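Local coordinates for protein Pre-mRNA-splicing factor SAD1 (Saccharomyces cerevisiae, PDB 4MSX) that promotes assembly of newly made U4 snRNA into the U4/U6 snRNP and is required for pre-mRNA splicing, although its deubiquitinase fold is catalytically inactive, at residues 271-274 and 275-279; 244-247 and 248-252; 225-228 and 229-233; 404-408 and 409-413. One frame throughout, in Å; residues are numbered along the deposited sequence.

Contact 1 of 4, residues 271-274 and 275-279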
loop_
_atom_site.group_PDB
_atom_site.type_symbol
_atom_site.label_atom_id
_atom_site.label_comp_id
_atom_site.label_asym_id
_atom_site.label_seq_id
_atom_site.Cartn_x
_atom_site.Cartn_y
_atom_site.Cartn_z
ATOM N N LEU A 271 2.705 -5.474 -9.884
ATOM C CA LEU A 271 2.172 -6.365 -10.922
ATOM C C LEU A 271 1.782 -7.689 -10.251
ATOM O O LEU A 271 0.749 -8.289 -10.561
ATOM C CB LEU A 271 3.241 -6.707 -11.982
ATOM C CG LEU A 271 3.590 -5.476 -12.887
ATOM C CD1 LEU A 271 4.686 -5.769 -13.890
ATOM C CD2 LEU A 271 2.349 -5.003 -13.652
ATOM N N TRP A 272 2.656 -8.201 -9.391
ATOM C CA TRP A 272 2.310 -9.453 -8.684
ATOM C C TRP A 272 0.975 -9.276 -7.894
ATOM O O TRP A 272 0.095 -10.170 -7.876
ATOM C CB TRP A 272 3.445 -9.835 -7.687
ATOM C CG TRP A 272 3.260 -11.190 -7.060
ATOM C CD1 TRP A 272 3.809 -12.400 -7.488
ATOM C CD2 TRP A 272 2.539 -11.480 -5.847
ATOM N NE1 TRP A 272 3.430 -13.424 -6.604
ATOM C CE2 TRP A 272 2.664 -12.882 -5.602
ATOM C CE3 TRP A 272 1.794 -10.695 -4.950
ATOM C CZ2 TRP A 272 2.034 -13.510 -4.527
ATOM C CZ3 TRP A 272 1.171 -11.347 -3.839
ATOM C CH2 TRP A 272 1.322 -12.730 -3.659
ATOM N N LEU A 273 0.885 -8.177 -7.169
ATOM C CA LEU A 273 -0.249 -7.954 -6.260
ATOM C C LEU A 273 -1.544 -7.749 -7.101
ATOM O O LEU A 273 -2.605 -8.310 -6.782
ATOM C CB LEU A 273 -0.010 -6.717 -5.389
ATOM C CG LEU A 273 -0.967 -6.647 -4.207
ATOM C CD1 LEU A 273 -0.673 -7.782 -3.168
ATOM C CD2 LEU A 273 -0.903 -5.270 -3.556
ATOM N N PHE A 274 -1.473 -6.964 -8.184
ATOM C CA PHE A 274 -2.678 -6.845 -9.061
ATOM C C PHE A 274 -3.110 -8.196 -9.626
ATOM O O PHE A 274 -4.312 -8.516 -9.668
ATOM C CB PHE A 274 -2.427 -5.946 -10.265
ATOM C CG PHE A 274 -2.619 -4.487 -9.977
ATOM C CD1 PHE A 274 -2.565 -4.000 -8.689
ATOM C CD2 PHE A 274 -2.880 -3.600 -11.002
ATOM C CE1 PHE A 274 -2.761 -2.634 -8.422
ATOM C CE2 PHE A 274 -3.070 -2.239 -10.750
ATOM C CZ PHE A 274 -3.007 -1.764 -9.467
ATOM N N ASN A 275 -2.143 -9.016 -10.058
ATOM C CA ASN A 275 -2.517 -10.311 -10.592
ATOM C C ASN A 275 -3.088 -11.222 -9.503
ATOM O O ASN A 275 -3.993 -12.031 -9.760
ATOM C CB ASN A 275 -1.363 -10.983 -11.362
ATOM C CG ASN A 275 -1.010 -10.215 -12.686
ATOM O OD1 ASN A 275 -1.890 -9.648 -13.367
ATOM N ND2 ASN A 275 0.277 -10.176 -13.023
ATOM N N LYS A 276 -2.571 -11.112 -8.287
ATOM C CA LYS A 276 -3.029 -12.009 -7.228
ATOM C C LYS A 276 -4.469 -11.585 -6.801
ATOM O O LYS A 276 -5.317 -12.415 -6.434
ATOM C CB LYS A 276 -2.077 -11.969 -6.047
ATOM C CG LYS A 276 -2.484 -12.854 -4.858
ATOM C CD LYS A 276 -2.282 -14.307 -5.261
ATOM C CE LYS A 276 -2.772 -15.212 -4.185
ATOM N NZ LYS A 276 -2.362 -16.614 -4.405
ATOM N N ILE A 277 -4.710 -10.292 -6.795
ATOM C CA ILE A 277 -6.051 -9.765 -6.451
ATOM C C ILE A 277 -7.048 -10.280 -7.481
ATOM O O ILE A 277 -8.123 -10.811 -7.112
ATOM C CB ILE A 277 -6.102 -8.229 -6.421
ATOM C CG1 ILE A 277 -5.309 -7.721 -5.225
ATOM C CG2 ILE A 277 -7.609 -7.724 -6.351
ATOM C CD1 ILE A 277 -4.994 -6.231 -5.291
ATOM N N CYS A 278 -6.681 -10.182 -8.747
ATOM C CA CYS A 278 -7.563 -10.599 -9.844
ATOM C C CYS A 278 -7.887 -12.099 -9.838
ATOM O O CYS A 278 -8.992 -12.500 -10.216
ATOM C CB CYS A 278 -6.968 -10.223 -11.188
ATOM S SG CYS A 278 -7.061 -8.427 -11.532
ATOM N N SER A 279 -6.930 -12.928 -9.422
ATOM C CA SER A 279 -7.148 -14.359 -9.422
ATOM C C SER A 279 -7.869 -14.771 -8.143
ATOM O O SER A 279 -8.336 -15.919 -7.998
ATOM C CB SER A 279 -5.783 -15.068 -9.557
ATOM O OG SER A 279 -5.114 -14.982 -8.319
#

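Contact 2 of 4, residues 244-247 and 248-252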
loop_
_atom_site.group_PDB
_atom_site.type_symbol
_atom_site.label_atom_id
_atom_site.label_comp_id
_atom_site.label_asym_id
_atom_site.label_seq_id
_atom_site.Cartn_x
_atom_site.Cartn_y
_atom_site.Cartn_z
ATOM N N LEU A 244 2.075 1.962 10.646
ATOM C CA LEU A 244 1.606 0.595 10.611
ATOM C C LEU A 244 2.792 -0.327 10.422
ATOM O O LEU A 244 3.835 0.124 9.963
ATOM C CB LEU A 244 0.654 0.376 9.434
ATOM C CG LEU A 244 -0.620 1.215 9.528
ATOM C CD1 LEU A 244 -1.372 1.013 8.222
ATOM C CD2 LEU A 244 -1.422 0.722 10.783
ATOM N N SER A 245 2.602 -1.607 10.723
ATOM C CA SER A 245 3.607 -2.602 10.337
ATOM C C SER A 245 2.922 -3.514 9.345
ATOM O O SER A 245 1.826 -3.986 9.641
ATOM C CB SER A 245 4.094 -3.435 11.559
ATOM O OG SER A 245 4.868 -4.548 11.076
ATOM N N VAL A 246 3.543 -3.812 8.194
ATOM C CA VAL A 246 2.987 -4.901 7.386
ATOM C C VAL A 246 3.964 -6.076 7.177
ATOM O O VAL A 246 3.799 -6.862 6.242
ATOM C CB VAL A 246 2.478 -4.374 6.009
ATOM C CG1 VAL A 246 1.244 -3.430 6.228
ATOM C CG2 VAL A 246 3.642 -3.658 5.270
ATOM N N ASP A 247 4.925 -6.208 8.092
ATOM C CA ASP A 247 5.927 -7.305 8.033
ATOM C C ASP A 247 5.219 -8.650 7.953
ATOM O O ASP A 247 5.534 -9.475 7.096
ATOM C CB ASP A 247 6.832 -7.312 9.268
ATOM C CG ASP A 247 7.695 -6.111 9.368
ATOM O OD1 ASP A 247 7.401 -5.041 8.764
ATOM O OD2 ASP A 247 8.732 -6.200 10.041
ATOM N N ASP A 248 4.242 -8.890 8.843
ATOM C CA ASP A 248 3.570 -10.188 8.817
ATOM C C ASP A 248 2.770 -10.424 7.547
ATOM O O ASP A 248 2.712 -11.552 7.055
ATOM C CB ASP A 248 2.564 -10.339 9.986
ATOM C CG ASP A 248 1.834 -11.672 9.931
ATOM O OD1 ASP A 248 2.565 -12.709 10.027
ATOM O OD2 ASP A 248 0.582 -11.699 9.758
ATOM N N PHE A 249 2.075 -9.394 7.046
ATOM C CA PHE A 249 1.340 -9.541 5.784
ATOM C C PHE A 249 2.337 -9.956 4.648
ATOM O O PHE A 249 2.082 -10.920 3.908
ATOM C CB PHE A 249 0.616 -8.225 5.394
ATOM C CG PHE A 249 -0.050 -8.276 4.039
ATOM C CD1 PHE A 249 -1.048 -9.185 3.791
ATOM C CD2 PHE A 249 0.384 -7.463 2.995
ATOM C CE1 PHE A 249 -1.664 -9.271 2.550
ATOM C CE2 PHE A 249 -0.210 -7.522 1.751
ATOM C CZ PHE A 249 -1.258 -8.420 1.517
ATOM N N VAL A 250 3.458 -9.240 4.542
ATOM C CA VAL A 250 4.378 -9.493 3.384
ATOM C C VAL A 250 5.043 -10.844 3.584
ATOM O O VAL A 250 5.238 -11.604 2.654
ATOM C CB VAL A 250 5.429 -8.369 3.183
ATOM C CG1 VAL A 250 6.326 -8.759 1.975
ATOM C CG2 VAL A 250 4.690 -7.003 2.911
ATOM N N SER A 251 5.322 -11.173 4.837
ATOM C CA SER A 251 5.944 -12.463 5.116
ATOM C C SER A 251 4.938 -13.572 4.819
ATOM O O SER A 251 5.296 -14.608 4.251
ATOM C CB SER A 251 6.500 -12.509 6.552
ATOM O OG SER A 251 6.831 -13.833 6.829
ATOM N N TYR A 252 3.649 -13.343 5.093
ATOM C CA TYR A 252 2.631 -14.306 4.716
ATOM C C TYR A 252 2.608 -14.536 3.193
ATOM O O TYR A 252 2.407 -15.671 2.678
ATOM C CB TYR A 252 1.205 -13.819 5.222
ATOM C CG TYR A 252 0.058 -14.477 4.508
ATOM C CD1 TYR A 252 -0.393 -15.724 4.914
ATOM C CD2 TYR A 252 -0.585 -13.875 3.438
ATOM C CE1 TYR A 252 -1.413 -16.378 4.252
ATOM C CE2 TYR A 252 -1.626 -14.527 2.757
ATOM C CZ TYR A 252 -2.019 -15.790 3.182
ATOM O OH TYR A 252 -3.009 -16.493 2.554
HETATM O O HOH W 1 3.747 -7.096 11.121
HETATM O O HOH W 2 1.098 -7.254 8.991
#

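Contact 3 of 4, residues 225-228 and 229-233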
loop_
_atom_site.group_PDB
_atom_site.type_symbol
_atom_site.label_atom_id
_atom_site.label_comp_id
_atom_site.label_asym_id
_atom_site.label_seq_id
_atom_site.Cartn_x
_atom_site.Cartn_y
_atom_site.Cartn_z
ATOM N N LYS A 225 -8.768 -11.304 2.450
ATOM C CA LYS A 225 -9.114 -10.794 3.767
ATOM C C LYS A 225 -7.932 -10.018 4.382
ATOM O O LYS A 225 -8.100 -8.919 4.905
ATOM C CB LYS A 225 -9.519 -11.942 4.715
ATOM C CG LYS A 225 -9.962 -11.422 6.064
ATOM C CD LYS A 225 -10.650 -12.522 6.879
ATOM C CE LYS A 225 -11.117 -12.015 8.252
ATOM N NZ LYS A 225 -11.941 -10.768 8.159
ATOM N N ARG A 226 -6.720 -10.577 4.341
ATOM C CA ARG A 226 -5.624 -9.874 4.978
ATOM C C ARG A 226 -5.351 -8.534 4.269
ATOM O O ARG A 226 -5.058 -7.538 4.904
ATOM C CB ARG A 226 -4.359 -10.740 4.937
ATOM C CG ARG A 226 -4.339 -11.851 6.022
ATOM C CD ARG A 226 -3.108 -12.678 5.661
ATOM N NE ARG A 226 -2.738 -13.738 6.584
ATOM C CZ ARG A 226 -1.739 -13.653 7.470
ATOM N NH1 ARG A 226 -1.027 -12.525 7.660
ATOM N NH2 ARG A 226 -1.480 -14.703 8.193
ATOM N N LEU A 227 -5.464 -8.525 2.951
ATOM C CA LEU A 227 -5.120 -7.314 2.201
ATOM C C LEU A 227 -6.195 -6.245 2.562
ATOM O O LEU A 227 -5.914 -5.042 2.708
ATOM C CB LEU A 227 -5.134 -7.627 0.699
ATOM C CG LEU A 227 -5.027 -6.387 -0.211
ATOM C CD1 LEU A 227 -3.767 -5.598 0.118
ATOM C CD2 LEU A 227 -5.022 -6.827 -1.682
ATOM N N SER A 228 -7.436 -6.697 2.684
ATOM C CA SER A 228 -8.522 -5.727 2.953
ATOM C C SER A 228 -8.288 -5.095 4.319
ATOM O O SER A 228 -8.552 -3.877 4.537
ATOM C CB SER A 228 -9.939 -6.385 2.890
ATOM O OG SER A 228 -10.156 -7.271 3.985
ATOM N N ILE A 229 -7.802 -5.900 5.277
ATOM C CA ILE A 229 -7.539 -5.322 6.574
ATOM C C ILE A 229 -6.374 -4.297 6.525
ATOM O O ILE A 229 -6.420 -3.298 7.234
ATOM C CB ILE A 229 -7.364 -6.457 7.665
ATOM C CG1 ILE A 229 -8.761 -7.110 7.897
ATOM C CG2 ILE A 229 -6.745 -5.895 8.930
ATOM C CD1 ILE A 229 -8.736 -8.454 8.572
ATOM N N CYS A 230 -5.307 -4.565 5.748
ATOM C CA CYS A 230 -4.237 -3.557 5.603
ATOM C C CYS A 230 -4.821 -2.222 5.095
ATOM O O CYS A 230 -4.461 -1.130 5.585
ATOM C CB CYS A 230 -3.204 -4.024 4.565
ATOM S SG CYS A 230 -2.226 -5.472 5.215
ATOM N N VAL A 231 -5.657 -2.323 4.059
ATOM C CA VAL A 231 -6.224 -1.099 3.417
ATOM C C VAL A 231 -7.120 -0.387 4.440
ATOM O O VAL A 231 -7.039 0.824 4.600
ATOM C CB VAL A 231 -7.011 -1.431 2.121
ATOM C CG1 VAL A 231 -7.716 -0.144 1.578
ATOM C CG2 VAL A 231 -6.067 -2.058 1.068
ATOM N N LYS A 232 -7.915 -1.161 5.191
ATOM C CA LYS A 232 -8.742 -0.536 6.248
ATOM C C LYS A 232 -7.921 0.167 7.327
ATOM O O LYS A 232 -8.319 1.247 7.830
ATOM C CB LYS A 232 -9.652 -1.573 6.903
ATOM C CG LYS A 232 -10.742 -2.114 5.930
ATOM C CD LYS A 232 -11.365 -3.383 6.602
ATOM C CE LYS A 232 -12.268 -4.184 5.707
ATOM N NZ LYS A 232 -13.461 -3.429 5.459
ATOM N N LYS A 233 -6.766 -0.403 7.697
ATOM C CA LYS A 233 -5.933 0.287 8.674
ATOM C C LYS A 233 -5.251 1.478 8.095
ATOM O O LYS A 233 -5.041 2.464 8.812
ATOM C CB LYS A 233 -4.835 -0.691 9.231
ATOM C CG LYS A 233 -5.484 -1.753 10.148
ATOM C CD LYS A 233 -4.456 -2.875 10.535
ATOM C CE LYS A 233 -5.100 -3.796 11.606
ATOM N NZ LYS A 233 -4.083 -4.952 11.894
#

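Contact 4 of 4, residues 404-408 and 409-413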
loop_
_atom_site.group_PDB
_atom_site.type_symbol
_atom_site.label_atom_id
_atom_site.label_comp_id
_atom_site.label_asym_id
_atom_site.label_seq_id
_atom_site.Cartn_x
_atom_site.Cartn_y
_atom_site.Cartn_z
ATOM N N LEU A 404 -1.037 16.576 -17.648
ATOM C CA LEU A 404 -0.514 15.919 -18.802
ATOM C C LEU A 404 -1.711 15.729 -19.725
ATOM O O LEU A 404 -2.810 15.538 -19.264
ATOM C CB LEU A 404 0.097 14.569 -18.291
ATOM C CG LEU A 404 0.557 13.454 -19.193
ATOM C CD1 LEU A 404 1.367 12.406 -18.405
ATOM C CD2 LEU A 404 -0.659 12.816 -19.811
ATOM N N GLU A 405 -1.519 15.776 -21.036
ATOM C CA GLU A 405 -2.638 15.488 -21.913
ATOM C C GLU A 405 -2.213 14.448 -22.928
ATOM O O GLU A 405 -1.127 14.537 -23.455
ATOM C CB GLU A 405 -3.060 16.796 -22.633
ATOM C CG GLU A 405 -4.361 16.662 -23.386
ATOM C CD GLU A 405 -4.905 18.002 -23.909
ATOM O OE1 GLU A 405 -4.130 18.779 -24.523
ATOM O OE2 GLU A 405 -6.108 18.263 -23.693
ATOM N N ILE A 406 -3.057 13.456 -23.198
ATOM C CA ILE A 406 -2.739 12.456 -24.224
ATOM C C ILE A 406 -3.894 12.414 -25.224
ATOM O O ILE A 406 -4.994 12.002 -24.876
ATOM C CB ILE A 406 -2.586 11.023 -23.625
ATOM C CG1 ILE A 406 -1.436 10.977 -22.636
ATOM C CG2 ILE A 406 -2.380 9.996 -24.746
ATOM C CD1 ILE A 406 -1.430 9.710 -21.729
ATOM N N LEU A 407 -3.635 12.844 -26.456
ATOM C CA LEU A 407 -4.694 12.970 -27.469
ATOM C C LEU A 407 -6.033 13.460 -26.866
ATOM O O LEU A 407 -7.064 12.766 -26.883
ATOM C CB LEU A 407 -4.872 11.651 -28.217
ATOM C CG LEU A 407 -3.618 11.251 -29.010
ATOM C CD1 LEU A 407 -3.850 9.931 -29.724
ATOM C CD2 LEU A 407 -3.178 12.366 -29.997
ATOM N N HIS A 408 -5.963 14.649 -26.288
ATOM C CA HIS A 408 -7.129 15.359 -25.736
ATOM C C HIS A 408 -7.692 14.829 -24.431
ATOM O O HIS A 408 -8.624 15.429 -23.888
ATOM C CB HIS A 408 -8.211 15.502 -26.807
ATOM C CG HIS A 408 -7.716 16.245 -28.009
ATOM N ND1 HIS A 408 -8.002 15.866 -29.303
ATOM C CD2 HIS A 408 -6.902 17.325 -28.101
ATOM C CE1 HIS A 408 -7.400 16.693 -30.140
ATOM N NE2 HIS A 408 -6.720 17.583 -29.437
ATOM N N VAL A 409 -7.120 13.749 -23.890
ATOM C CA VAL A 409 -7.583 13.265 -22.580
ATOM C C VAL A 409 -6.645 13.851 -21.543
ATOM O O VAL A 409 -5.436 13.712 -21.670
ATOM C CB VAL A 409 -7.572 11.746 -22.540
ATOM C CG1 VAL A 409 -8.001 11.229 -21.158
ATOM C CG2 VAL A 409 -8.477 11.192 -23.653
ATOM N N LYS A 410 -7.172 14.549 -20.548
ATOM C CA LYS A 410 -6.316 15.173 -19.555
ATOM C C LYS A 410 -6.159 14.258 -18.315
ATOM O O LYS A 410 -7.134 13.630 -17.886
ATOM C CB LYS A 410 -6.927 16.470 -19.076
ATOM C CG LYS A 410 -6.781 17.623 -20.107
ATOM C CD LYS A 410 -7.623 18.845 -19.712
ATOM C CE LYS A 410 -7.796 19.822 -20.906
ATOM N NZ LYS A 410 -8.527 19.236 -22.098
ATOM N N TYR A 411 -4.965 14.285 -17.727
ATOM C CA TYR A 411 -4.650 13.509 -16.505
ATOM C C TYR A 411 -3.970 14.422 -15.489
ATOM O O TYR A 411 -3.259 15.360 -15.876
ATOM C CB TYR A 411 -3.635 12.399 -16.884
ATOM C CG TYR A 411 -4.296 11.185 -17.463
ATOM C CD1 TYR A 411 -4.502 11.057 -18.847
ATOM C CD2 TYR A 411 -4.705 10.148 -16.628
ATOM C CE1 TYR A 411 -5.115 9.933 -19.363
ATOM C CE2 TYR A 411 -5.306 9.030 -17.134
ATOM C CZ TYR A 411 -5.495 8.910 -18.493
ATOM O OH TYR A 411 -6.106 7.783 -18.958
ATOM N N ARG A 412 -4.123 14.120 -14.191
ATOM C CA ARG A 412 -3.392 14.847 -13.169
ATOM C C ARG A 412 -2.610 13.821 -12.310
ATOM O O ARG A 412 -3.152 12.757 -12.034
ATOM C CB ARG A 412 -4.381 15.583 -12.254
ATOM C CG ARG A 412 -4.963 16.810 -12.994
ATOM C CD ARG A 412 -5.539 17.880 -12.087
ATOM N NE ARG A 412 -6.006 19.007 -12.902
ATOM C CZ ARG A 412 -6.537 20.130 -12.423
ATOM N NH1 ARG A 412 -6.678 20.305 -11.111
ATOM N NH2 ARG A 412 -6.926 21.085 -13.263
ATOM N N LEU A 413 -1.411 14.192 -11.897
ATOM C CA LEU A 413 -0.526 13.287 -11.136
ATOM C C LEU A 413 -1.074 13.131 -9.725
ATOM O O LEU A 413 -1.373 14.126 -9.079
ATOM C CB LEU A 413 0.868 13.884 -11.078
ATOM C CG LEU A 413 1.898 13.013 -10.349
ATOM C CD1 LEU A 413 2.148 11.668 -11.118
ATOM C CD2 LEU A 413 3.182 13.826 -10.230
#

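Contact 1 of 4, residues 271-274 and 275-279
Residues 271-279 form consecutive turns of the helix 266-280, in which N275, K276, I277 and C278 each give a backbone N-H to the carbonyl four residues earlier; the shortest of these bonds are K276 N to W272 O and I277 N to L273 O, both 2.9 Å. W272 and K276 run side by side along one flank. The indole CG lies anti to the backbone N (chi1 -172°), which swings the ring along the helix toward the next turn, and K276 CB settles over one face of it, 4.2 Å from the centroid of the six-membered ring. This is a CH-pi contact, offset toward the rim, with K276 CG 4.0 Å from W272 CH2. The chain bends at chi2 (71°), about the CB-CG bond, and NZ goes on to a salt bridge with E257. On a buried side, L273 CG meets I277 CD1 at 4.2 Å, and both side chains also touch F223 of the helix 222-234. F274 packs edge-to-face against W321, whose NE1 is hydrogen-bonded to N275 OD1. The lysine thus works in two ways: its aliphatic base covers part of the indole, while its ammonium links this helix of the USP domain to E257, just after the helix 247-256.

Contact 2 of 4, residues 244-247 and 248-252
V246 packs against the first turn of the helix 247-256 through F249 and V250. V246 CG2 and V250 CG2 approach to 4.2 Å, and the CB atoms of V246 and F249 lie 4.3 Å apart. The same residue occupies the N-cap position, and its carbonyl O accepts V250 N at 2.9 Å. V250 CG2, anti to its own carbonyl carbon and beside the backbone N, is thereby carried back to within 3.5 Å of V246 O. This side is buried: H196, Y192 and A195 of the helix 189-203 adjoin the two valines, while F249 turns its ring toward R226 and C230 of the helix 222-234. The next bond, S251 N to D247 O, is 2.8 Å.

The other side is looser and watered. One water joins S245 OG (2.8 Å) to D248 N (2.9 Å); a second accepts from F249 N at 3.1 Å and donates only weakly to S245 O. Solvent therefore takes up two amide hydrogens of the opening turn, linking them to the residue ahead of the cap. The carboxylates of D247 and D248 reach outward to other elements, D247 OD2 to N188 and D248 OD2 to a salt bridge with R226. This is a helix N-terminus in the helical part of the USP domain, following the short strand 243-244; its N-cap residue is a valine, which has no side-chain acceptor to offer, and waters accept from D248 N and F249 N instead.

Contact 3 of 4, residues 225-228 and 229-233
K225 to S228 accept the backbone N-H groups of I229 to K232 along the alpha-helix 222-234 of the USP domain. These bonds are regular, each residue donating to the carbonyl four before it, with the last, K232 N to S228 O, at 2.9 Å. Non-polar contacts follow the same spacing. L227 CD1 touches V231 CG2 at 4.3 Å on the side covered by F212 of the helix 206-214, and I229 CD1 lies across the long chain of K225, 4.1 Å from its CG. The methylenes of K232 run past S228 O, with CG at 3.1 Å from that oxygen. Among the charged groups, K225 bends only at its last torsion (chi4 52°) to pair with D218, and R226 forms a salt bridge with E222 and a cation-pi contact with Y252. The ammonium of K232 is taken up by the backbone carbonyls of F212 and N215. The S228 hydroxyl is set between its backbone N and carbonyl carbon (chi1 70°), from where it folds back on the helix. K225 O consequently accepts two donors from the same face of its plane, I229 N at 3.1 Å and S228 OG at 2.8 Å.

Contact 4 of 4, residues 404-408 and 409-413
This is a tight beta hairpin of the USP domain, with 403-406 as an outer strand of the mixed sheet, paired with 409-421. L404 and Y411 form an antiparallel hydrogen-bonded pair, with Y411 N 2.9 Å from L404 O, and I406 and V409 form the next one. Between them E405 and K410 make a non-hydrogen-bonded pair. A type I' turn from I406 to V409 reverses the chain, and both L407 and H408 take the positive phi values that such a turn requires. I406 N meets V409 O in the carbonyl plane at 2.8 Å, whereas the return bond from V409 N approaches I406 O from well above its plane.

The side chains divide between two faces. On one, E405 and K410 lie alongside each other; the lysine bends at its last torsion (chi4 62°), bringing NZ 3.1 Å from E405 OE2, which it meets nearly along the C-O axis. This salt bridge spans the strands on an exposed surface. The opposite face is apolar: L404 CD2 reaches Y411 CB at 4.2 Å, and I406 CD1 comes within 4.4 Å of Y411 CE1. Y411 OH is hydrogen-bonded to the carbonyl of P372. Against this apolar face, L404 touches F377 and I406 touches L375 of the strand 374-379, while the strand 472-480 continues the sheet through backbone bonds to R412 and supplies W478 and K480 as side-chain neighbours.

How the contacts relate
From the N terminus the contacts follow in series, 225-233, 244-252, 271-279 and 404-413; none nests within or crosses another. Contacts 3 and 1 are turns inside helices, contact 2 opens a helix after a short strand, and only contact 4 closes a loop, as a hairpin. The first three form a helical cluster. Contacts 2 and 3 are joined by the D248 OD2 to R226 NH1 salt bridge of 2.8 Å and by F249 against C230; contact 1 adds I277 CD1, 3.7 Å from L227 CD2 of contact 3. Contact 4 stands apart in the beta sheet, its centre about 27 Å from that of contact 1.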